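Local coordinates for protein acyl-CoA dehydrogenase (Thermus thermophilus, PDB 2Z1Q) that probably uses bound FAD to oxidise saturated acyl-CoA thioesters to their 2,3-dehydro forms, passing the electrons on to an acceptor, at residues B[131-136]-B[206-211]; B[256-261]-B[339-344]; B[315-320]-B[571-576]; B[350-355]-B[402-407]; B[497-500]-B[506-509]. One frame throughout, in Å; residues are numbered along the deposited sequence.

Contact 1: B[131-136]-B[206-211]; sequences RKYLPK and LVERDT
The ring of Y133 and the carboxylate of E208 meet nearly at right angles, their planes 79° apart, with OE2 of E208 at the ring edge and in the ring plane. The phenol donates a weak hydrogen bond there, Y133 OH to E208 OE2 at 3.2 Å. K132 folds back over the same ring: its CG sits between backbone N and carbonyl carbon (chi1 75°), and the bends that follow lay CD over the ring centre, 3.3 Å above the plane. From there K132 NZ stops 4.1 Å from E208 OE2, opposite charges that would attract, though beyond salt-bridge distance. On the hydrocarbon side L206 comes in obliquely, its CD1 3.9 Å from Y133 CE1. L121 of helix 119-124 touches both Y133 and L206, while W142 lies against E208. Y133 is the N-cap residue of helix 134-139, and L206 and E208 belong to strand 201-208, which puts the contact at the junction of the helical N-terminal domain and the middle beta domain of the acyl-CoA dehydrogenase fold.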
# COMPACT_ATOMS: atom_id res chain seq x y z
N ARG B 131 -29.56 9.02 -32.04
CA ARG B 131 -29.61 10.39 -32.55
C ARG B 131 -30.14 11.35 -31.50
O ARG B 131 -29.81 12.54 -31.51
CB ARG B 131 -30.48 10.48 -33.80
CG ARG B 131 -30.47 11.86 -34.49
CD ARG B 131 -29.09 12.23 -35.03
NE ARG B 131 -28.57 13.50 -34.51
CZ ARG B 131 -27.35 13.97 -34.77
NH1 ARG B 131 -26.95 15.13 -34.25
NH2 ARG B 131 -26.52 13.27 -35.54
N LYS B 132 -30.95 10.84 -30.58
CA LYS B 132 -31.52 11.71 -29.58
C LYS B 132 -30.82 11.63 -28.23
O LYS B 132 -31.32 12.16 -27.24
CB LYS B 132 -33.00 11.39 -29.40
CG LYS B 132 -33.27 10.11 -28.65
CD LYS B 132 -33.90 10.39 -27.28
CE LYS B 132 -35.25 11.09 -27.41
NZ LYS B 132 -35.93 11.23 -26.08
N TYR B 133 -29.66 10.99 -28.19
CA TYR B 133 -28.91 10.86 -26.94
C TYR B 133 -27.43 11.11 -27.12
O TYR B 133 -26.84 11.95 -26.44
CB TYR B 133 -29.14 9.48 -26.32
CG TYR B 133 -30.47 9.31 -25.62
CD1 TYR B 133 -31.24 8.16 -25.80
CD2 TYR B 133 -30.97 10.30 -24.77
CE1 TYR B 133 -32.47 8.01 -25.18
CE2 TYR B 133 -32.20 10.15 -24.13
CZ TYR B 133 -32.94 9.01 -24.35
OH TYR B 133 -34.18 8.87 -23.76
N LEU B 134 -26.82 10.37 -28.04
CA LEU B 134 -25.38 10.48 -28.31
C LEU B 134 -24.89 11.90 -28.58
O LEU B 134 -23.83 12.30 -28.09
CB LEU B 134 -25.01 9.56 -29.47
CG LEU B 134 -23.79 8.66 -29.29
CD1 LEU B 134 -23.87 7.91 -27.96
CD2 LEU B 134 -23.72 7.68 -30.46
N PRO B 135 -25.65 12.68 -29.36
CA PRO B 135 -25.18 14.05 -29.62
C PRO B 135 -24.97 14.86 -28.34
O PRO B 135 -23.97 15.55 -28.19
CB PRO B 135 -26.27 14.62 -30.53
CG PRO B 135 -26.73 13.38 -31.29
CD PRO B 135 -26.82 12.35 -30.19
N LYS B 136 -25.91 14.77 -27.40
CA LYS B 136 -25.77 15.51 -26.15
C LYS B 136 -24.61 14.99 -25.30
O LYS B 136 -23.88 15.77 -24.68
CB LYS B 136 -27.07 15.43 -25.35
CG LYS B 136 -28.29 15.99 -26.05
CD LYS B 136 -29.47 15.97 -25.09
CE LYS B 136 -30.75 16.51 -25.70
NZ LYS B 136 -31.30 15.66 -26.79
N LEU B 206 -32.55 2.62 -20.76
CA LEU B 206 -32.16 4.02 -20.78
C LEU B 206 -33.17 4.76 -19.91
O LEU B 206 -34.37 4.72 -20.19
CB LEU B 206 -32.20 4.57 -22.21
CG LEU B 206 -31.30 3.86 -23.23
CD1 LEU B 206 -31.75 4.21 -24.65
CD2 LEU B 206 -29.84 4.25 -23.00
N VAL B 207 -32.70 5.42 -18.85
CA VAL B 207 -33.57 6.14 -17.93
C VAL B 207 -33.11 7.58 -17.80
O VAL B 207 -31.96 7.85 -17.47
CB VAL B 207 -33.58 5.49 -16.52
CG1 VAL B 207 -34.62 6.16 -15.62
CG2 VAL B 207 -33.85 4.01 -16.65
N GLU B 208 -34.02 8.51 -18.05
CA GLU B 208 -33.68 9.92 -17.95
C GLU B 208 -33.80 10.34 -16.49
O GLU B 208 -34.67 9.86 -15.77
CB GLU B 208 -34.61 10.73 -18.84
CG GLU B 208 -34.66 10.14 -20.25
CD GLU B 208 -35.37 11.03 -21.25
OE1 GLU B 208 -36.60 11.22 -21.11
OE2 GLU B 208 -34.70 11.54 -22.17
N ARG B 209 -32.90 11.23 -16.08
CA ARG B 209 -32.89 11.69 -14.70
C ARG B 209 -34.26 12.17 -14.21
O ARG B 209 -34.68 11.80 -13.12
CB ARG B 209 -31.88 12.82 -14.53
CG ARG B 209 -31.63 13.17 -13.08
CD ARG B 209 -30.87 14.46 -12.93
NE ARG B 209 -30.51 14.70 -11.54
CZ ARG B 209 -29.54 14.05 -10.89
NH1 ARG B 209 -28.84 13.12 -11.51
NH2 ARG B 209 -29.31 14.32 -9.61
N ASP B 210 -34.94 12.97 -15.02
CA ASP B 210 -36.25 13.50 -14.63
C ASP B 210 -37.42 12.51 -14.65
O ASP B 210 -38.57 12.90 -14.79
CB ASP B 210 -36.60 14.72 -15.51
CG ASP B 210 -35.65 15.89 -15.29
OD1 ASP B 210 -35.74 16.88 -16.06
OD2 ASP B 210 -34.83 15.84 -14.36
N THR B 211 -37.13 11.22 -14.50
CA THR B 211 -38.17 10.20 -14.49
C THR B 211 -38.72 9.98 -13.07
O THR B 211 -37.95 9.70 -12.14
CB THR B 211 -37.66 8.86 -15.06
OG1 THR B 211 -37.31 9.01 -16.44
CG2 THR B 211 -38.73 7.77 -14.94

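Contact 2: B[256-261]-B[339-344]; sequences AFNVLN and AVMAGI
Two helices of the C-terminal acyl-CoA dehydrogenase domain, 252-288 and 337-345, face each other here through a small, partly buried helix-helix contact of mixed polar and apolar character. N258 and M341 cross at about a right angle, the side-chain amide of the asparagine lying against the thioether: M341 SD is 3.5 Å from N258 CG. M341 CG stands anti to the carbonyl carbon (chi1 -74°) and the chain runs on extended to SD, which brings the sulfur across the N258 side chain; the bend at chi3 turns only CE. Y123 of helix 119-124 packs on N258, M341 and I344 alike. Cutting N258 back to an alanine is likely to leave the M341 sulfur without the group it rests on, and its end freer to turn. One turn further on, N261 CB meets I344 CG2 at 3.7 Å, while the amide of N261 also bonds to E345. A water ties the two helices together, accepting from N261 ND2 at 3.1 Å and donating to M341 O at 2.8 Å.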
# COMPACT_ATOMS: atom_id res chain seq x y z
N ALA B 256 -22.49 -5.17 -20.70
CA ALA B 256 -21.59 -5.14 -19.56
C ALA B 256 -20.20 -5.69 -19.86
O ALA B 256 -19.20 -5.11 -19.44
CB ALA B 256 -22.20 -5.91 -18.40
N PHE B 257 -20.13 -6.81 -20.58
CA PHE B 257 -18.83 -7.40 -20.87
C PHE B 257 -17.99 -6.60 -21.87
O PHE B 257 -16.79 -6.47 -21.70
CB PHE B 257 -19.01 -8.86 -21.36
CG PHE B 257 -19.67 -9.76 -20.34
CD1 PHE B 257 -19.38 -9.64 -18.98
CD2 PHE B 257 -20.58 -10.74 -20.74
CE1 PHE B 257 -19.99 -10.48 -18.03
CE2 PHE B 257 -21.18 -11.59 -19.80
CZ PHE B 257 -20.89 -11.46 -18.45
N ASN B 258 -18.63 -6.04 -22.89
CA ASN B 258 -17.87 -5.27 -23.87
C ASN B 258 -17.34 -3.94 -23.38
O ASN B 258 -16.25 -3.53 -23.79
CB ASN B 258 -18.68 -5.04 -25.14
CG ASN B 258 -18.75 -6.28 -25.98
OD1 ASN B 258 -19.69 -7.07 -25.87
ND2 ASN B 258 -17.73 -6.49 -26.82
N VAL B 259 -18.08 -3.25 -22.52
CA VAL B 259 -17.59 -1.97 -22.04
C VAL B 259 -16.37 -2.19 -21.14
O VAL B 259 -15.46 -1.36 -21.11
CB VAL B 259 -18.70 -1.18 -21.30
CG1 VAL B 259 -19.88 -0.95 -22.26
CG2 VAL B 259 -19.14 -1.90 -20.03
N LEU B 260 -16.34 -3.32 -20.44
CA LEU B 260 -15.21 -3.63 -19.57
C LEU B 260 -13.87 -3.65 -20.30
O LEU B 260 -12.86 -3.27 -19.73
CB LEU B 260 -15.43 -4.97 -18.84
CG LEU B 260 -16.24 -4.93 -17.53
CD1 LEU B 260 -16.74 -6.33 -17.17
CD2 LEU B 260 -15.37 -4.35 -16.42
N ASN B 261 -13.85 -4.09 -21.57
CA ASN B 261 -12.57 -4.13 -22.29
C ASN B 261 -11.96 -2.74 -22.44
O ASN B 261 -10.76 -2.57 -22.27
CB ASN B 261 -12.73 -4.76 -23.68
CG ASN B 261 -13.03 -6.25 -23.61
OD1 ASN B 261 -12.61 -6.95 -22.69
ND2 ASN B 261 -13.76 -6.74 -24.61
N ALA B 339 -18.29 -4.89 -35.43
CA ALA B 339 -16.91 -5.08 -35.85
C ALA B 339 -15.94 -4.45 -34.86
O ALA B 339 -14.90 -5.02 -34.55
CB ALA B 339 -16.69 -4.47 -37.23
N VAL B 340 -16.29 -3.27 -34.37
CA VAL B 340 -15.43 -2.60 -33.42
C VAL B 340 -15.34 -3.38 -32.11
O VAL B 340 -14.24 -3.55 -31.57
CB VAL B 340 -15.91 -1.16 -33.14
CG1 VAL B 340 -15.03 -0.53 -32.07
CG2 VAL B 340 -15.84 -0.32 -34.42
N MET B 341 -16.47 -3.88 -31.60
CA MET B 341 -16.45 -4.64 -30.36
C MET B 341 -15.61 -5.91 -30.51
O MET B 341 -14.80 -6.23 -29.65
CB MET B 341 -17.87 -5.03 -29.92
CG MET B 341 -18.73 -3.90 -29.35
SD MET B 341 -20.29 -4.53 -28.63
CE MET B 341 -21.34 -4.77 -30.10
N ALA B 342 -15.82 -6.64 -31.60
CA ALA B 342 -15.05 -7.87 -31.83
C ALA B 342 -13.57 -7.53 -31.98
O ALA B 342 -12.71 -8.33 -31.60
CB ALA B 342 -15.56 -8.59 -33.08
N GLY B 343 -13.28 -6.36 -32.54
CA GLY B 343 -11.89 -5.98 -32.71
C GLY B 343 -11.22 -5.75 -31.36
O GLY B 343 -10.07 -6.16 -31.14
N ILE B 344 -11.93 -5.08 -30.46
CA ILE B 344 -11.40 -4.82 -29.14
C ILE B 344 -11.39 -6.13 -28.34
O ILE B 344 -10.40 -6.46 -27.69
CB ILE B 344 -12.25 -3.76 -28.41
CG1 ILE B 344 -12.22 -2.45 -29.21
CG2 ILE B 344 -11.71 -3.55 -27.00
CD1 ILE B 344 -13.23 -1.41 -28.74
O HOH W 1 -15.23 -5.44 -26.95

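Contact 3: B[315-320]-B[571-576]; sequences AAESAV and GGYPIP
Both side chains that meet here leave the backbone with CG anti to N, E317 at chi1 -174° and Y573 at chi1 -169°, and E317 stays extended beyond CG, a reach that spans the 11.1 Å between E317 CA and Y573 CA. At the end of it the phenol donates to the carboxylate, Y573 OH to E317 OE2 at 2.5 Å, a hydrogen bond so short that its exact length is doubtful. OE2 approaches at the edge of the tyrosine ring, near its plane, 3.3 Å from Y573 CZ, and the carboxylate is turned 73° from the ring. E317 sits on helix 300-331 of the alpha-helical C-terminal acyl-CoA dehydrogenase domain; Y573 belongs to the irregular C-terminal tail that follows helix 556-570, so the bond joins the tail to that helix. The buried carboxylate has further partners: OE2 also makes a salt bridge to R498 and OE1 one to K276, two cations that would favour the charged form of E317. The tail turns away from its helix at G571, with positive phi, and G572, whose backbone angles would jam a side chain against the preceding carbonyl. I575 folds back on its neighbour, its CD1 3.5 Å above one face of the Y573 ring, toward the rim.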
# COMPACT_ATOMS: atom_id res chain seq x y z
N ALA B 315 7.67 0.01 -17.87
CA ALA B 315 7.11 -1.28 -18.25
C ALA B 315 5.60 -1.17 -18.50
O ALA B 315 5.12 -1.58 -19.55
CB ALA B 315 7.40 -2.32 -17.16
N ALA B 316 4.86 -0.60 -17.54
CA ALA B 316 3.40 -0.48 -17.70
C ALA B 316 3.05 0.37 -18.92
O ALA B 316 2.16 0.03 -19.70
CB ALA B 316 2.78 0.15 -16.45
N GLU B 317 3.75 1.49 -19.07
CA GLU B 317 3.52 2.38 -20.19
C GLU B 317 3.72 1.65 -21.51
O GLU B 317 2.95 1.82 -22.45
CB GLU B 317 4.47 3.58 -20.15
CG GLU B 317 4.15 4.62 -21.23
CD GLU B 317 5.28 5.61 -21.47
OE1 GLU B 317 4.99 6.73 -21.93
OE2 GLU B 317 6.47 5.27 -21.21
N SER B 318 4.78 0.84 -21.59
CA SER B 318 5.06 0.12 -22.82
C SER B 318 3.99 -0.91 -23.11
O SER B 318 3.53 -1.04 -24.25
CB SER B 318 6.44 -0.56 -22.74
OG SER B 318 7.48 0.39 -22.60
N ALA B 319 3.58 -1.65 -22.08
CA ALA B 319 2.56 -2.67 -22.26
C ALA B 319 1.20 -2.07 -22.65
O ALA B 319 0.50 -2.62 -23.50
CB ALA B 319 2.42 -3.50 -20.99
N VAL B 320 0.84 -0.93 -22.05
CA VAL B 320 -0.44 -0.29 -22.35
C VAL B 320 -0.61 0.16 -23.81
O VAL B 320 -1.59 -0.19 -24.46
CB VAL B 320 -0.67 0.96 -21.46
CG1 VAL B 320 -1.90 1.71 -21.94
CG2 VAL B 320 -0.85 0.55 -20.01
N GLY B 571 13.52 15.60 -13.42
CA GLY B 571 12.50 16.04 -12.49
C GLY B 571 11.26 15.18 -12.56
O GLY B 571 10.15 15.65 -12.32
N GLY B 572 11.43 13.91 -12.89
CA GLY B 572 10.28 13.03 -12.99
C GLY B 572 10.55 11.91 -13.95
O GLY B 572 11.67 11.40 -14.01
N TYR B 573 9.54 11.51 -14.72
CA TYR B 573 9.72 10.43 -15.68
C TYR B 573 10.81 10.86 -16.68
O TYR B 573 10.62 11.78 -17.47
CB TYR B 573 8.39 10.17 -16.40
CG TYR B 573 8.37 8.91 -17.24
CD1 TYR B 573 7.99 8.95 -18.58
CD2 TYR B 573 8.73 7.68 -16.69
CE1 TYR B 573 7.96 7.78 -19.36
CE2 TYR B 573 8.69 6.51 -17.45
CZ TYR B 573 8.31 6.56 -18.78
OH TYR B 573 8.24 5.39 -19.50
N PRO B 574 11.98 10.19 -16.65
CA PRO B 574 13.10 10.51 -17.54
C PRO B 574 12.86 10.39 -19.05
O PRO B 574 13.45 11.15 -19.83
CB PRO B 574 14.21 9.59 -17.05
CG PRO B 574 13.46 8.38 -16.58
CD PRO B 574 12.29 8.99 -15.84
N ILE B 575 12.02 9.46 -19.47
CA ILE B 575 11.74 9.30 -20.89
C ILE B 575 11.07 10.54 -21.47
O ILE B 575 9.99 10.93 -21.04
CB ILE B 575 10.83 8.09 -21.17
CG1 ILE B 575 11.56 6.79 -20.82
CG2 ILE B 575 10.41 8.07 -22.62
CD1 ILE B 575 11.85 6.62 -19.36
N PRO B 576 11.71 11.17 -22.47
CA PRO B 576 11.23 12.37 -23.15
C PRO B 576 9.78 12.33 -23.62
O PRO B 576 9.29 11.28 -24.04
CB PRO B 576 12.19 12.51 -24.32
CG PRO B 576 13.46 11.96 -23.78
CD PRO B 576 12.97 10.71 -23.08

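Contact 4: B[350-355]-B[402-407]; sequences EASIIK and EINRLL. With FAD (flavin-adenine dinucleotide), chain D.
N404 OD1 accepts the hydroxyl of S352, the bond S352 OG to N404 OD1 measuring 3.0 Å. The donor lies in the carbonyl plane with a C=O...donor angle of 146°, and S352 OG is aimed there by standing anti to its carbonyl carbon (chi1 -72°). The other end of the same amide is held too: N404 ND2 donates to the backbone oxygens of E398 and T400, which fixes the rotation of the group. K355 crosses it at about a right angle, its CG 3.8 Å from N404 ND2, while its ammonium is taken by F397 O and N401. A leucine in place of N404 would probably leave S352 OG and the two loop carbonyls without their mate in a buried spot. The axes of segments 350-355 and 402-407 run roughly antiparallel, 140° between their directions, and approach to 9.3 Å. Facing FAD, I403 CD1 lies 3.2 Å from N7A and L406 CD2 3.5 Å from N1A of the adenine, and E402 CG 3.4 Å from the ribose O2B; E402 also bridges to K305 of the second subunit. The polar bonds of N404 probably help to hold the helix whose other side meets adenine and ribose.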
# COMPACT_ATOMS: atom_id res chain seq x y z
N GLU B 350 -5.19 -8.95 -23.06
CA GLU B 350 -4.21 -7.88 -22.92
C GLU B 350 -4.79 -6.72 -22.09
O GLU B 350 -4.09 -6.11 -21.28
CB GLU B 350 -3.81 -7.34 -24.30
CG GLU B 350 -2.92 -8.23 -25.18
CD GLU B 350 -3.59 -9.52 -25.68
OE1 GLU B 350 -4.82 -9.54 -25.90
OE2 GLU B 350 -2.85 -10.51 -25.87
N ALA B 351 -6.06 -6.39 -22.31
CA ALA B 351 -6.70 -5.31 -21.57
C ALA B 351 -6.63 -5.63 -20.08
O ALA B 351 -6.31 -4.77 -19.27
CB ALA B 351 -8.15 -5.15 -22.00
N SER B 352 -6.93 -6.87 -19.72
CA SER B 352 -6.88 -7.26 -18.31
C SER B 352 -5.47 -7.18 -17.73
O SER B 352 -5.30 -6.73 -16.60
CB SER B 352 -7.42 -8.68 -18.14
OG SER B 352 -8.83 -8.72 -18.31
N ILE B 353 -4.47 -7.59 -18.51
CA ILE B 353 -3.07 -7.54 -18.05
C ILE B 353 -2.60 -6.12 -17.72
O ILE B 353 -1.99 -5.90 -16.67
CB ILE B 353 -2.09 -8.15 -19.09
CG1 ILE B 353 -2.26 -9.66 -19.18
CG2 ILE B 353 -0.65 -7.82 -18.68
CD1 ILE B 353 -1.44 -10.30 -20.31
N ILE B 354 -2.85 -5.17 -18.61
CA ILE B 354 -2.43 -3.80 -18.35
C ILE B 354 -3.29 -3.15 -17.27
O ILE B 354 -2.86 -2.19 -16.63
CB ILE B 354 -2.47 -2.93 -19.64
CG1 ILE B 354 -3.86 -2.97 -20.26
CG2 ILE B 354 -1.42 -3.43 -20.65
CD1 ILE B 354 -3.95 -2.23 -21.56
N LYS B 355 -4.50 -3.67 -17.05
CA LYS B 355 -5.38 -3.14 -16.01
C LYS B 355 -4.78 -3.48 -14.63
O LYS B 355 -4.69 -2.63 -13.74
CB LYS B 355 -6.80 -3.72 -16.17
CG LYS B 355 -7.61 -3.86 -14.88
CD LYS B 355 -7.94 -2.54 -14.26
CE LYS B 355 -7.85 -2.57 -12.73
NZ LYS B 355 -8.80 -3.49 -12.04
N GLU B 402 -8.33 -9.58 -8.53
CA GLU B 402 -8.53 -11.02 -8.32
C GLU B 402 -9.31 -11.54 -9.54
O GLU B 402 -8.89 -12.49 -10.20
CB GLU B 402 -9.33 -11.30 -7.04
CG GLU B 402 -8.59 -11.03 -5.73
CD GLU B 402 -8.30 -9.56 -5.49
OE1 GLU B 402 -9.25 -8.76 -5.40
OE2 GLU B 402 -7.11 -9.20 -5.40
N ILE B 403 -10.43 -10.88 -9.84
CA ILE B 403 -11.27 -11.26 -10.99
C ILE B 403 -10.48 -11.23 -12.30
O ILE B 403 -10.59 -12.13 -13.12
CB ILE B 403 -12.53 -10.34 -11.11
CG1 ILE B 403 -13.77 -11.08 -10.59
CG2 ILE B 403 -12.79 -9.93 -12.55
CD1 ILE B 403 -13.68 -11.46 -9.16
N ASN B 404 -9.67 -10.19 -12.49
CA ASN B 404 -8.86 -10.09 -13.70
C ASN B 404 -7.79 -11.18 -13.76
O ASN B 404 -7.52 -11.72 -14.83
CB ASN B 404 -8.23 -8.71 -13.79
CG ASN B 404 -9.19 -7.68 -14.34
OD1 ASN B 404 -9.52 -7.71 -15.53
ND2 ASN B 404 -9.66 -6.77 -13.48
N ARG B 405 -7.20 -11.49 -12.61
CA ARG B 405 -6.18 -12.53 -12.55
C ARG B 405 -6.76 -13.89 -12.95
O ARG B 405 -6.06 -14.72 -13.52
CB ARG B 405 -5.56 -12.63 -11.15
CG ARG B 405 -4.43 -11.63 -10.86
CD ARG B 405 -3.72 -11.93 -9.54
NE ARG B 405 -2.48 -11.17 -9.43
CZ ARG B 405 -2.41 -9.87 -9.13
NH1 ARG B 405 -1.22 -9.27 -9.07
NH2 ARG B 405 -3.51 -9.17 -8.86
N LEU B 406 -8.04 -14.12 -12.66
CA LEU B 406 -8.67 -15.38 -13.02
C LEU B 406 -8.99 -15.44 -14.51
O LEU B 406 -9.04 -16.52 -15.10
CB LEU B 406 -9.95 -15.59 -12.22
CG LEU B 406 -9.84 -16.35 -10.89
CD1 LEU B 406 -8.59 -15.93 -10.15
CD2 LEU B 406 -11.08 -16.09 -10.05
N LEU B 407 -9.18 -14.26 -15.12
CA LEU B 407 -9.50 -14.18 -16.54
C LEU B 407 -8.30 -14.33 -17.48
O LEU B 407 -8.41 -14.94 -18.53
CB LEU B 407 -10.21 -12.85 -16.84
CG LEU B 407 -11.72 -12.71 -16.62
CD1 LEU B 407 -12.11 -13.19 -15.23
CD2 LEU B 407 -12.12 -11.25 -16.80
PA FAD D . -16.93 -7.45 -2.83
O1A FAD D . -16.50 -6.10 -2.58
O2A FAD D . -18.45 -7.88 -3.03
O5B FAD D . -15.86 -8.42 -3.44
C5B FAD D . -14.96 -8.84 -2.42
C4B FAD D . -14.15 -9.86 -3.20
O4B FAD D . -14.14 -9.93 -4.57
C3B FAD D . -12.77 -10.41 -2.64
O3B FAD D . -12.99 -11.39 -1.62
C2B FAD D . -12.30 -10.96 -4.05
O2B FAD D . -11.38 -12.05 -4.02
C1B FAD D . -13.73 -11.24 -4.40
N9A FAD D . -14.14 -12.15 -5.44
C8A FAD D . -15.29 -11.94 -6.15
N7A FAD D . -15.47 -12.90 -6.98
C5A FAD D . -14.45 -13.77 -6.89
C6A FAD D . -14.12 -14.99 -7.54
N6A FAD D . -14.95 -15.49 -8.53
N1A FAD D . -12.97 -15.63 -7.17
C2A FAD D . -12.18 -15.16 -6.21
N3A FAD D . -12.48 -14.03 -5.59
C4A FAD D . -13.57 -13.31 -5.86
N1 FAD D . -20.63 0.58 -10.36
C2 FAD D . -21.33 0.88 -11.48
O2 FAD D . -22.10 0.04 -11.92
N3 FAD D . -21.22 2.07 -12.12
C4 FAD D . -20.38 3.07 -11.68
O4 FAD D . -20.29 4.13 -12.25
C4X FAD D . -19.60 2.81 -10.44
N5 FAD D . -18.78 3.73 -9.90
C5X FAD D . -18.11 3.49 -8.75
C6 FAD D . -17.29 4.50 -8.14
C7 FAD D . -16.64 4.23 -6.92
C7M FAD D . -15.80 5.32 -6.27
C8 FAD D . -16.79 2.96 -6.28
C8M FAD D . -16.12 2.64 -4.97
C9 FAD D . -17.56 1.98 -6.87
C9A FAD D . -18.25 2.22 -8.10
N10 FAD D . -19.07 1.22 -8.65
C10 FAD D . -19.78 1.47 -9.81
C1' FAD D . -19.15 -0.02 -7.92
C2' FAD D . -18.29 -1.16 -8.47
O2' FAD D . -18.73 -1.57 -9.75
C3' FAD D . -18.49 -2.21 -7.42
O3' FAD D . -17.96 -1.67 -6.17
C4' FAD D . -17.77 -3.51 -7.66
O4' FAD D . -18.19 -4.19 -8.84
C5' FAD D . -18.10 -4.24 -6.40
O5' FAD D . -17.53 -5.45 -6.29
P FAD D . -17.87 -5.72 -4.74
O1P FAD D . -17.38 -4.54 -3.97
O2P FAD D . -19.47 -5.87 -4.52
O3P FAD D . -17.01 -7.06 -4.41

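Contact 5: B[497-500]-B[506-509]; sequences LRAR and APVL
A506 brings its methyl against A499 in the first turn of helix 505-528, which packs beside the end of helix 476-502; these are two consecutive helices of the C-terminal domain, joined by a tight connection. The small side chains let the backbones come near, the two CA atoms being 4.6 Å apart, with A506 CB 3.5 Å from A499 CA and 3.7 Å from A499 CB. P507 follows: as a proline in the first turn it needs no N-H for a helix bond, and the A499 methyl lies 3.6 Å from P507 N. Its ring adds apolar contact, P507 CD lying 4.1 Å from A499 CB. V508 points away from A499 and packs on helix 556-570, while L509 lies against Y314 of helix 300-331, a tyrosine that also covers A499 and A506. Beyond the alanine pair, the ring carbon P507 CG comes within 3.9 Å of the carbonyl oxygen A499 O.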
# COMPACT_ATOMS: atom_id res chain seq x y z
N LEU B 497 11.41 -4.76 -26.15
CA LEU B 497 11.32 -4.45 -27.58
C LEU B 497 11.32 -2.95 -27.82
O LEU B 497 11.84 -2.49 -28.83
CB LEU B 497 10.06 -5.07 -28.17
CG LEU B 497 10.01 -6.60 -28.16
CD1 LEU B 497 8.72 -7.09 -28.77
CD2 LEU B 497 11.20 -7.16 -28.92
N ARG B 498 10.74 -2.19 -26.90
CA ARG B 498 10.71 -0.74 -27.06
C ARG B 498 12.09 -0.15 -26.76
O ARG B 498 12.51 0.80 -27.42
CB ARG B 498 9.65 -0.11 -26.14
CG ARG B 498 9.65 1.43 -26.08
CD ARG B 498 8.63 1.97 -25.08
NE ARG B 498 8.71 3.42 -24.91
CZ ARG B 498 8.05 4.12 -23.99
NH1 ARG B 498 8.20 5.44 -23.92
NH2 ARG B 498 7.24 3.51 -23.13
N ALA B 499 12.78 -0.71 -25.78
CA ALA B 499 14.10 -0.22 -25.41
C ALA B 499 15.10 -0.32 -26.58
O ALA B 499 16.01 0.50 -26.70
CB ALA B 499 14.63 -0.99 -24.21
N ARG B 500 14.90 -1.34 -27.42
CA ARG B 500 15.76 -1.58 -28.59
C ARG B 500 15.61 -0.46 -29.62
O ARG B 500 16.59 -0.04 -30.24
CB ARG B 500 15.41 -2.93 -29.23
CG ARG B 500 15.78 -4.14 -28.36
CD ARG B 500 17.29 -4.25 -28.20
NE ARG B 500 17.69 -4.78 -26.90
CZ ARG B 500 17.43 -6.01 -26.47
NH1 ARG B 500 17.84 -6.39 -25.26
NH2 ARG B 500 16.77 -6.87 -27.24
N ALA B 506 16.24 3.65 -21.75
CA ALA B 506 15.25 2.58 -21.95
C ALA B 506 15.78 1.18 -21.60
O ALA B 506 15.16 0.47 -20.81
CB ALA B 506 14.73 2.60 -23.38
N PRO B 507 16.94 0.77 -22.16
CA PRO B 507 17.48 -0.55 -21.86
C PRO B 507 17.67 -0.79 -20.36
O PRO B 507 17.39 -1.87 -19.84
CB PRO B 507 18.81 -0.57 -22.60
CG PRO B 507 18.54 0.30 -23.79
CD PRO B 507 17.76 1.45 -23.19
N VAL B 508 18.16 0.23 -19.66
CA VAL B 508 18.39 0.14 -18.23
C VAL B 508 17.09 -0.12 -17.48
O VAL B 508 17.05 -0.95 -16.57
CB VAL B 508 19.03 1.46 -17.71
CG1 VAL B 508 19.25 1.39 -16.20
CG2 VAL B 508 20.35 1.72 -18.44
N LEU B 509 16.02 0.58 -17.86
CA LEU B 509 14.74 0.41 -17.19
C LEU B 509 14.16 -0.95 -17.49
O LEU B 509 13.56 -1.59 -16.62
CB LEU B 509 13.76 1.49 -17.64
CG LEU B 509 14.17 2.92 -17.28
CD1 LEU B 509 13.09 3.87 -17.77
CD2 LEU B 509 14.37 3.07 -15.77

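In the fold
Contact 1 comes first along the chain and lies apart, where the N-terminal and middle domains meet; its centre is about 39 Å from that of contact 3 and 47 Å from that of contact 5, across the chain's centre. The other four belong to the helical C-terminal part. Contacts 2 and 4, about 15 Å between centres, touch through N261 and A351, and contact 4 alone reaches the FAD. Contacts 3 and 4 touch where I354 packs on A319. The segments of contacts 2 and 3 alternate in sequence, whereas contact 3 encloses contacts 4 and 5. The E317 OE2 to R498 NH2 bridge, 2.7 Å, ties the helix pair of contact 5 to helix 300-331.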